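Local coordinates for protein ATP-dependent RNA helicase HrpB (Escherichia coli, PDB 6EUD) that hydrolyses ATP to ADP and phosphate and, as a DEAH/RHA-type helicase, probably binds and unwinds RNA, at residues V186-L191 with Q322-A327; R230-L235 with L245-G250; E781-M786 with W795-A800. All coordinates share one frame; numbering follows the deposited sequence.

In the fold
Contacts 1 and 2 illustrate how one sheet of the second RecA-like domain is covered: contact 1 lies on strand 186-190 and contact 2 on strand 243-248, at the two ends of its parallel run, with their centres about 20 Å apart. In sequence, contact 2 is nested within the loop that contact 1 closes. Both are partly buried helix-on-strand contacts without a hydrogen bond across them. Contact 3 belongs to the C-terminal region, its centre about 78 Å from that of contact 1. There a helix meets an irregular tail, the packing is more buried, and a glutamine amide and a tryptophan ring supply the hydrogen bonds and aromatic contacts absent from the other two.

Contact 1 of 3, residues V186-L191 with Q322-A327; sequences VERRYL and QRAGRA. With EDO (1,2-ethanediol), chain B.
The carbonyl oxygen of A324 is approached from two directions: the A327 amide bonds to it, with 2.9 Å from A327 N to A324 O, and V186 spreads both its methyls against it. V186 CG2 comes to 3.5 Å from A324 O, while V186 CG1, anti to its own backbone nitrogen (chi1 177°), also reaches A327 CB at 4.0 Å. The A324 oxygen is thus bonded within its own segment and covered by the strand.

Two residues further along the strand, R188 makes the second touch. Its chain bends twice (chi2 -85°, chi3 -62°) and folds back over the helix, bringing A324 CB over one face of the guanidinium, offset toward the rim. R188 NE lies 3.5 Å from A324 CB, a van der Waals contact; the polar demand of that nitrogen is met elsewhere, by H337 on the adjacent strand, and R188 NH1 has a weak bond to T321.

E187 and R189 form a salt bridge within the strand, apart from the helix. R189 meets the carboxylate side-on with NE and NH2; the bond from R189 NH2 to E187 OE1 is 3.1 Å long and reaches the oxygen on its syn side. R189 NH1 forms a salt bridge with E214 and also donates to O1 of a 1,2-ethanediol, probably from the crystallisation liquor.

On the helix, R323 turns to E279 and D292. The sequence QRAGRA is the start of helicase motif VI, whose two later arginines contact the nucleotide phosphates in relatives. Here A324 and A327 seat that motif on an edge strand of the second RecA-like domain, the strand running parallel to 333-337.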
loop_
_atom_site.group_PDB
_atom_site.type_symbol
_atom_site.label_atom_id
_atom_site.label_comp_id
_atom_site.label_asym_id
_atom_site.label_seq_id
_atom_site.Cartn_x
_atom_site.Cartn_y
_atom_site.Cartn_z
ATOM N N VAL A 186 2.702 -32.093 17.686
ATOM C CA VAL A 186 3.431 -31.149 18.495
ATOM C C VAL A 186 2.496 -30.496 19.505
ATOM O O VAL A 186 1.499 -29.890 19.145
ATOM C CB VAL A 186 4.100 -30.071 17.616
ATOM C CG1 VAL A 186 4.803 -29.052 18.481
ATOM C CG2 VAL A 186 5.072 -30.718 16.602
ATOM N N GLU A 187 2.828 -30.610 20.781
ATOM C CA GLU A 187 2.029 -29.957 21.797
ATOM C C GLU A 187 2.309 -28.462 21.744
ATOM O O GLU A 187 3.473 -28.062 21.640
ATOM C CB GLU A 187 2.343 -30.542 23.159
ATOM C CG GLU A 187 1.558 -29.956 24.295
ATOM C CD GLU A 187 2.275 -30.141 25.612
ATOM O OE1 GLU A 187 3.028 -31.122 25.738
ATOM O OE2 GLU A 187 2.100 -29.311 26.525
ATOM N N ARG A 188 1.249 -27.651 21.801
ATOM C CA ARG A 188 1.347 -26.199 21.674
ATOM C C ARG A 188 1.116 -25.519 23.009
ATOM O O ARG A 188 0.063 -25.693 23.608
ATOM C CB ARG A 188 0.316 -25.651 20.673
ATOM C CG ARG A 188 0.159 -26.434 19.362
ATOM C CD ARG A 188 1.167 -26.001 18.348
ATOM N NE ARG A 188 0.994 -24.595 18.007
ATOM C CZ ARG A 188 0.288 -24.158 16.969
ATOM N NH1 ARG A 188 -0.307 -25.017 16.141
ATOM N NH2 ARG A 188 0.189 -22.854 16.755
ATOM N N ARG A 189 2.085 -24.723 23.457
ATOM C CA ARG A 189 1.993 -24.009 24.736
ATOM C C ARG A 189 2.138 -22.502 24.525
ATOM O O ARG A 189 2.660 -22.053 23.511
ATOM C CB ARG A 189 3.063 -24.509 25.709
ATOM C CG ARG A 189 3.027 -26.027 25.941
ATOM C CD ARG A 189 4.179 -26.481 26.826
ATOM N NE ARG A 189 4.177 -27.934 27.016
ATOM C CZ ARG A 189 5.127 -28.605 27.659
ATOM N NH1 ARG A 189 6.171 -27.966 28.160
ATOM N NH2 ARG A 189 5.044 -29.922 27.780
ATOM N N TYR A 190 1.656 -21.722 25.480
ATOM C CA TYR A 190 1.639 -20.277 25.341
ATOM C C TYR A 190 2.120 -19.636 26.611
ATOM O O TYR A 190 1.892 -20.160 27.697
ATOM C CB TYR A 190 0.238 -19.803 24.966
ATOM C CG TYR A 190 -0.146 -20.313 23.591
ATOM C CD1 TYR A 190 0.140 -19.568 22.448
ATOM C CD2 TYR A 190 -0.737 -21.573 23.420
ATOM C CE1 TYR A 190 -0.199 -20.038 21.156
ATOM C CE2 TYR A 190 -1.079 -22.057 22.120
ATOM C CZ TYR A 190 -0.797 -21.285 21.001
ATOM O OH TYR A 190 -1.101 -21.740 19.726
ATOM N N LEU A 191 2.827 -18.522 26.459
ATOM C CA LEU A 191 3.489 -17.830 27.547
ATOM C C LEU A 191 3.724 -16.391 27.139
ATOM O O LEU A 191 4.661 -16.107 26.397
ATOM C CB LEU A 191 4.831 -18.491 27.897
ATOM C CG LEU A 191 5.594 -17.757 29.020
ATOM C CD1 LEU A 191 4.926 -17.972 30.404
ATOM C CD2 LEU A 191 7.068 -18.154 29.078
ATOM N N GLN A 322 3.034 -23.323 11.202
ATOM C CA GLN A 322 4.162 -23.818 10.423
ATOM C C GLN A 322 5.424 -23.885 11.310
ATOM O O GLN A 322 6.179 -24.855 11.249
ATOM C CB GLN A 322 4.389 -22.949 9.196
ATOM C CG GLN A 322 5.547 -23.362 8.325
ATOM C CD GLN A 322 5.295 -24.638 7.535
ATOM O OE1 GLN A 322 4.146 -24.996 7.258
ATOM N NE2 GLN A 322 6.375 -25.326 7.155
ATOM N N ARG A 323 5.612 -22.882 12.168
ATOM C CA ARG A 323 6.745 -22.852 13.089
ATOM C C ARG A 323 6.683 -23.978 14.109
ATOM O O ARG A 323 7.696 -24.585 14.426
ATOM C CB ARG A 323 6.807 -21.520 13.826
ATOM C CG ARG A 323 7.291 -20.403 12.980
ATOM C CD ARG A 323 7.220 -19.055 13.689
ATOM N NE ARG A 323 7.645 -18.019 12.752
ATOM C CZ ARG A 323 8.002 -16.788 13.090
ATOM N NH1 ARG A 323 7.993 -16.412 14.360
ATOM N NH2 ARG A 323 8.380 -15.935 12.150
ATOM N N ALA A 324 5.494 -24.242 14.637
ATOM C CA ALA A 324 5.297 -25.334 15.577
ATOM C C ALA A 324 5.648 -26.682 14.932
ATOM O O ALA A 324 6.253 -27.545 15.564
ATOM C CB ALA A 324 3.862 -25.338 16.077
ATOM N N GLY A 325 5.295 -26.847 13.661
ATOM C CA GLY A 325 5.525 -28.101 12.962
ATOM C C GLY A 325 6.992 -28.388 12.732
ATOM O O GLY A 325 7.359 -29.516 12.398
ATOM N N ARG A 326 7.836 -27.373 12.898
ATOM C CA ARG A 326 9.282 -27.577 12.841
ATOM C C ARG A 326 9.791 -28.367 14.069
ATOM O O ARG A 326 10.926 -28.861 14.074
ATOM C CB ARG A 326 10.026 -26.230 12.699
ATOM C CG ARG A 326 9.871 -25.588 11.309
ATOM C CD ARG A 326 9.509 -26.643 10.296
ATOM N NE ARG A 326 10.034 -26.411 8.960
ATOM C CZ ARG A 326 9.735 -27.193 7.930
ATOM N NH1 ARG A 326 8.920 -28.225 8.118
ATOM N NH2 ARG A 326 10.239 -26.952 6.723
ATOM N N ALA A 327 8.939 -28.517 15.089
ATOM C CA ALA A 327 9.270 -29.361 16.235
ATOM C C ALA A 327 8.791 -30.806 16.040
ATOM O O ALA A 327 8.916 -31.622 16.942
ATOM C CB ALA A 327 8.672 -28.767 17.546
HETATM C C1 EDO B . 7.750 -24.822 29.711
HETATM O O1 EDO B . 6.533 -25.194 29.116
HETATM C C2 EDO B . 7.815 -23.292 29.806
HETATM O O2 EDO B . 6.685 -22.777 30.522
#

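Contact 2 of 3, residues R230-L235 with L245-G250; sequences RVQEQL and LCPLYG
Q232 reaches from helix 225-236 to lay its amide against the P247 ring. With CG anti to the backbone nitrogen (chi1 -178°) and the chain extended beyond it, the side chain stands straight out from the helix and crosses the proline at about a right angle. Q232 NE2 comes to 3.4 Å from P247 CD, and Q232 OE1 to 3.6 Å from P247 CG: both ends of the amide rest on ring carbons, in van der Waals contact.

L245 comes the other way and slides past the glutamine. Its CG lies beside the backbone nitrogen (chi1 -65°) and CD1 continues outward, so that this methyl settles between the two helix residues, 3.6 Å from the carbonyl O of Q232 and 4.0 Å from L235 CB. Its other methyl, L245 CD2, meets L235 CD2 at 4.0 Å.

V271 of strand 269-274 touches both leucines, and L273 touches Q232. The segment axes run antiparallel at 177° and 9.8 Å apart, as expected where a helix returns over the strand that follows it. This is the second half of a beta-alpha-beta crossover, strand 217-221 to helix 225-236 to strand 243-248, in a RecA-like helicase domain.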
loop_
_atom_site.group_PDB
_atom_site.type_symbol
_atom_site.label_atom_id
_atom_site.label_comp_id
_atom_site.label_asym_id
_atom_site.label_seq_id
_atom_site.Cartn_x
_atom_site.Cartn_y
_atom_site.Cartn_z
ATOM N N ARG A 230 21.443 -10.582 20.709
ATOM C CA ARG A 230 21.154 -10.186 22.085
ATOM C C ARG A 230 20.599 -11.332 22.933
ATOM O O ARG A 230 20.984 -11.468 24.106
ATOM C CB ARG A 230 20.201 -8.984 22.105
ATOM C CG ARG A 230 20.901 -7.682 21.723
ATOM C CD ARG A 230 19.997 -6.470 21.853
ATOM N NE ARG A 230 18.942 -6.487 20.847
ATOM C CZ ARG A 230 19.093 -6.059 19.601
ATOM N NH1 ARG A 230 20.261 -5.591 19.192
ATOM N NH2 ARG A 230 18.070 -6.104 18.763
ATOM N N VAL A 231 19.711 -12.149 22.355
ATOM C CA VAL A 231 19.151 -13.263 23.097
ATOM C C VAL A 231 20.258 -14.281 23.341
ATOM O O VAL A 231 20.326 -14.907 24.410
ATOM C CB VAL A 231 17.970 -13.932 22.359
ATOM C CG1 VAL A 231 17.656 -15.289 22.975
ATOM C CG2 VAL A 231 16.750 -13.027 22.359
ATOM N N GLN A 232 21.138 -14.423 22.357
ATOM C CA GLN A 232 22.249 -15.351 22.475
ATOM C C GLN A 232 23.112 -15.017 23.697
ATOM O O GLN A 232 23.458 -15.904 24.486
ATOM C CB GLN A 232 23.105 -15.349 21.203
ATOM C CG GLN A 232 24.252 -16.356 21.267
ATOM C CD GLN A 232 24.964 -16.518 19.942
ATOM O OE1 GLN A 232 24.706 -15.777 18.999
ATOM N NE2 GLN A 232 25.864 -17.486 19.862
ATOM N N GLU A 233 23.441 -13.738 23.852
ATOM C CA GLU A 233 24.213 -13.295 25.002
ATOM C C GLU A 233 23.467 -13.563 26.314
ATOM O O GLU A 233 24.075 -14.024 27.281
ATOM C CB GLU A 233 24.552 -11.810 24.878
ATOM C CG GLU A 233 25.223 -11.243 26.106
ATOM C CD GLU A 233 25.899 -9.922 25.829
ATOM O OE1 GLU A 233 25.882 -9.487 24.658
ATOM O OE2 GLU A 233 26.452 -9.322 26.778
ATOM N N GLN A 234 22.161 -13.292 26.347
ATOM C CA GLN A 234 21.382 -13.514 27.563
ATOM C C GLN A 234 21.246 -14.994 27.859
ATOM O O GLN A 234 21.212 -15.405 29.017
ATOM C CB GLN A 234 19.996 -12.870 27.459
ATOM C CG GLN A 234 20.058 -11.362 27.376
ATOM C CD GLN A 234 20.934 -10.775 28.480
ATOM O OE1 GLN A 234 20.846 -11.186 29.636
ATOM N NE2 GLN A 234 21.800 -9.835 28.119
ATOM N N LEU A 235 21.167 -15.793 26.802
ATOM C CA LEU A 235 21.016 -17.235 26.928
ATOM C C LEU A 235 22.288 -17.848 27.524
ATOM O O LEU A 235 22.239 -18.726 28.383
ATOM C CB LEU A 235 20.693 -17.824 25.555
ATOM C CG LEU A 235 19.740 -19.002 25.425
ATOM C CD1 LEU A 235 18.602 -18.869 26.401
ATOM C CD2 LEU A 235 19.219 -19.034 23.994
ATOM N N LEU A 245 25.058 -23.157 21.641
ATOM C CA LEU A 245 24.322 -22.090 20.979
ATOM C C LEU A 245 24.740 -21.904 19.532
ATOM O O LEU A 245 25.917 -21.719 19.233
ATOM C CB LEU A 245 24.495 -20.776 21.735
ATOM C CG LEU A 245 23.893 -20.759 23.137
ATOM C CD1 LEU A 245 23.966 -19.358 23.744
ATOM C CD2 LEU A 245 22.455 -21.267 23.117
ATOM N N CYS A 246 23.752 -21.916 18.642
ATOM C CA CYS A 246 23.992 -21.858 17.203
ATOM C C CYS A 246 23.126 -20.839 16.510
ATOM O O CYS A 246 22.022 -21.166 16.088
ATOM C CB CYS A 246 23.732 -23.221 16.561
ATOM S SG CYS A 246 24.549 -24.576 17.385
ATOM N N PRO A 247 23.621 -19.604 16.373
ATOM C CA PRO A 247 22.921 -18.594 15.565
ATOM C C PRO A 247 22.816 -19.029 14.112
ATOM O O PRO A 247 23.607 -19.833 13.660
ATOM C CB PRO A 247 23.802 -17.350 15.705
ATOM C CG PRO A 247 25.140 -17.886 16.136
ATOM C CD PRO A 247 24.845 -19.069 16.989
ATOM N N LEU A 248 21.836 -18.509 13.395
ATOM C CA LEU A 248 21.637 -18.876 12.006
ATOM C C LEU A 248 21.086 -17.702 11.215
ATOM O O LEU A 248 19.878 -17.425 11.224
ATOM C CB LEU A 248 20.703 -20.078 11.883
ATOM C CG LEU A 248 20.637 -20.659 10.473
ATOM C CD1 LEU A 248 22.013 -21.074 10.063
ATOM C CD2 LEU A 248 19.716 -21.836 10.416
ATOM N N TYR A 249 22.003 -17.002 10.557
ATOM C CA TYR A 249 21.655 -16.008 9.552
ATOM C C TYR A 249 22.612 -16.109 8.367
ATOM O O TYR A 249 23.728 -16.615 8.514
ATOM C CB TYR A 249 21.664 -14.599 10.143
ATOM C CG TYR A 249 22.728 -14.310 11.181
ATOM C CD1 TYR A 249 22.538 -14.655 12.509
ATOM C CD2 TYR A 249 23.891 -13.633 10.846
ATOM C CE1 TYR A 249 23.497 -14.367 13.475
ATOM C CE2 TYR A 249 24.855 -13.335 11.809
ATOM C CZ TYR A 249 24.651 -13.705 13.117
ATOM O OH TYR A 249 25.593 -13.417 14.076
ATOM N N GLY A 250 22.161 -15.641 7.201
ATOM C CA GLY A 250 22.935 -15.715 5.970
ATOM C C GLY A 250 24.357 -15.174 6.041
ATOM O O GLY A 250 25.251 -15.664 5.351
#

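Contact 3 of 3, residues E781-M786 with W795-A800; sequences EVQKEM and WPDDPA
Q783 spends both hydrogens of its amide on the tail that follows its helix. Its chain is fully extended, CG anti to the backbone nitrogen (chi1 -180°), and Q783 NE2 donates to W795 O at 2.7 Å, from above the carbonyl plane. A second bond, 3.0 Å from Q783 NE2 to D797 OD1, is more bent at 141° and meets the carboxylate from above its plane. Together the two fix the rotation of the amide and tie the backbone and a side chain of the tail to one nitrogen.

W795 then lays its indole beneath M786. M786 CB sits over the five-membered ring, 3.4 Å from its centroid, in a CH-pi contact. Further out the bent methionine chain brings M786 SD above the six-membered ring of W795, 4.8 Å from its centroid, and M786 CE tightly against W795 CH2 at 3.3 Å. The indole N-H bonds to the Y790 carbonyl, while L765 and P760 also touch the methionine. The result is a Met-aromatic contact where the irregular chain after helix 779-789 folds back along it, in the C-terminal region characteristic of HrpB.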
loop_
_atom_site.group_PDB
_atom_site.type_symbol
_atom_site.label_atom_id
_atom_site.label_comp_id
_atom_site.label_asym_id
_atom_site.label_seq_id
_atom_site.Cartn_x
_atom_site.Cartn_y
_atom_site.Cartn_z
ATOM N N GLU A 781 -58.452 13.924 20.597
ATOM C CA GLU A 781 -58.118 14.599 21.842
ATOM C C GLU A 781 -57.661 16.034 21.585
ATOM O O GLU A 781 -57.810 16.907 22.440
ATOM C CB GLU A 781 -57.050 13.813 22.600
ATOM C CG GLU A 781 -57.479 12.389 22.975
ATOM C CD GLU A 781 -58.922 12.297 23.498
ATOM O OE1 GLU A 781 -59.321 13.142 24.332
ATOM O OE2 GLU A 781 -59.659 11.370 23.085
ATOM N N VAL A 782 -57.119 16.272 20.394
ATOM C CA VAL A 782 -56.752 17.618 19.959
ATOM C C VAL A 782 -58.000 18.415 19.543
ATOM O O VAL A 782 -58.092 19.619 19.787
ATOM C CB VAL A 782 -55.740 17.559 18.796
ATOM C CG1 VAL A 782 -55.364 18.966 18.315
ATOM C CG2 VAL A 782 -54.503 16.798 19.234
ATOM N N GLN A 783 -58.965 17.722 18.943
ATOM C CA GLN A 783 -60.212 18.328 18.492
ATOM C C GLN A 783 -61.020 18.913 19.638
ATOM O O GLN A 783 -61.708 19.917 19.472
ATOM C CB GLN A 783 -61.065 17.302 17.752
ATOM C CG GLN A 783 -62.384 17.856 17.246
ATOM C CD GLN A 783 -63.284 16.790 16.667
ATOM O OE1 GLN A 783 -63.121 15.602 16.949
ATOM N NE2 GLN A 783 -64.220 17.203 15.821
ATOM N N LYS A 784 -60.955 18.283 20.800
ATOM C CA LYS A 784 -61.750 18.768 21.916
ATOM C C LYS A 784 -61.114 20.034 22.502
ATOM O O LYS A 784 -61.830 20.939 22.928
ATOM C CB LYS A 784 -61.935 17.675 22.981
ATOM C CG LYS A 784 -60.765 17.472 23.926
ATOM C CD LYS A 784 -61.147 16.544 25.070
ATOM C CE LYS A 784 -60.030 16.443 26.096
ATOM N NZ LYS A 784 -60.381 15.543 27.227
ATOM N N GLU A 785 -59.784 20.121 22.494
ATOM C CA GLU A 785 -59.128 21.314 23.024
ATOM C C GLU A 785 -59.200 22.469 22.027
ATOM O O GLU A 785 -59.190 23.645 22.410
ATOM C CB GLU A 785 -57.671 21.037 23.397
ATOM C CG GLU A 785 -57.054 22.178 24.213
ATOM C CD GLU A 785 -55.611 21.932 24.613
ATOM O OE1 GLU A 785 -54.707 22.616 24.079
ATOM O OE2 GLU A 785 -55.384 21.064 25.479
ATOM N N MET A 786 -59.279 22.133 20.746
ATOM C CA MET A 786 -59.458 23.153 19.719
ATOM C C MET A 786 -60.905 23.639 19.689
ATOM O O MET A 786 -61.194 24.740 19.213
ATOM C CB MET A 786 -59.034 22.620 18.349
ATOM C CG MET A 786 -57.568 22.241 18.272
ATOM S SD MET A 786 -56.519 23.423 19.134
ATOM C CE MET A 786 -56.558 24.711 17.947
ATOM N N TRP A 795 -63.738 22.557 13.743
ATOM C CA TRP A 795 -62.862 21.412 13.953
ATOM C C TRP A 795 -63.637 20.127 13.699
ATOM O O TRP A 795 -64.236 19.567 14.617
ATOM C CB TRP A 795 -62.292 21.430 15.369
ATOM C CG TRP A 795 -61.689 22.749 15.716
ATOM C CD1 TRP A 795 -62.272 23.755 16.431
ATOM C CD2 TRP A 795 -60.390 23.229 15.335
ATOM N NE1 TRP A 795 -61.411 24.823 16.538
ATOM C CE2 TRP A 795 -60.250 24.525 15.869
ATOM C CE3 TRP A 795 -59.331 22.684 14.604
ATOM C CZ2 TRP A 795 -59.090 25.285 15.694
ATOM C CZ3 TRP A 795 -58.181 23.441 14.435
ATOM C CH2 TRP A 795 -58.077 24.730 14.971
ATOM N N PRO A 796 -63.623 19.653 12.446
ATOM C CA PRO A 796 -64.472 18.557 11.952
ATOM C C PRO A 796 -64.110 17.174 12.497
ATOM O O PRO A 796 -62.940 16.888 12.768
ATOM C CB PRO A 796 -64.243 18.603 10.444
ATOM C CG PRO A 796 -62.849 19.121 10.312
ATOM C CD PRO A 796 -62.675 20.121 11.422
ATOM N N ASP A 797 -65.120 16.320 12.629
ATOM C CA ASP A 797 -64.925 14.977 13.159
ATOM C C ASP A 797 -64.197 14.094 12.138
ATOM O O ASP A 797 -63.585 13.092 12.504
ATOM C CB ASP A 797 -66.273 14.358 13.561
ATOM C CG ASP A 797 -66.958 15.115 14.704
ATOM O OD1 ASP A 797 -66.417 15.162 15.831
ATOM O OD2 ASP A 797 -68.047 15.679 14.467
ATOM N N ASP A 798 -64.246 14.476 10.864
ATOM C CA ASP A 798 -63.534 13.733 9.817
ATOM C C ASP A 798 -62.614 14.646 8.979
ATOM O O ASP A 798 -62.870 14.889 7.795
ATOM C CB ASP A 798 -64.534 13.017 8.908
ATOM C CG ASP A 798 -63.927 11.828 8.190
ATOM O OD1 ASP A 798 -64.251 10.680 8.564
ATOM O OD2 ASP A 798 -63.127 12.034 7.256
ATOM N N PRO A 799 -61.520 15.138 9.593
ATOM C CA PRO A 799 -60.612 16.103 8.956
ATOM C C PRO A 799 -59.947 15.574 7.686
ATOM O O PRO A 799 -59.693 16.347 6.767
ATOM C CB PRO A 799 -59.574 16.373 10.050
ATOM C CG PRO A 799 -59.633 15.176 10.931
ATOM C CD PRO A 799 -61.041 14.726 10.924
ATOM N N ALA A 800 -59.686 14.276 7.630
ATOM C CA ALA A 800 -59.110 13.650 6.443
ATOM C C ALA A 800 -59.949 13.860 5.176
ATOM O O ALA A 800 -59.403 13.861 4.063
ATOM C CB ALA A 800 -58.915 12.162 6.684
#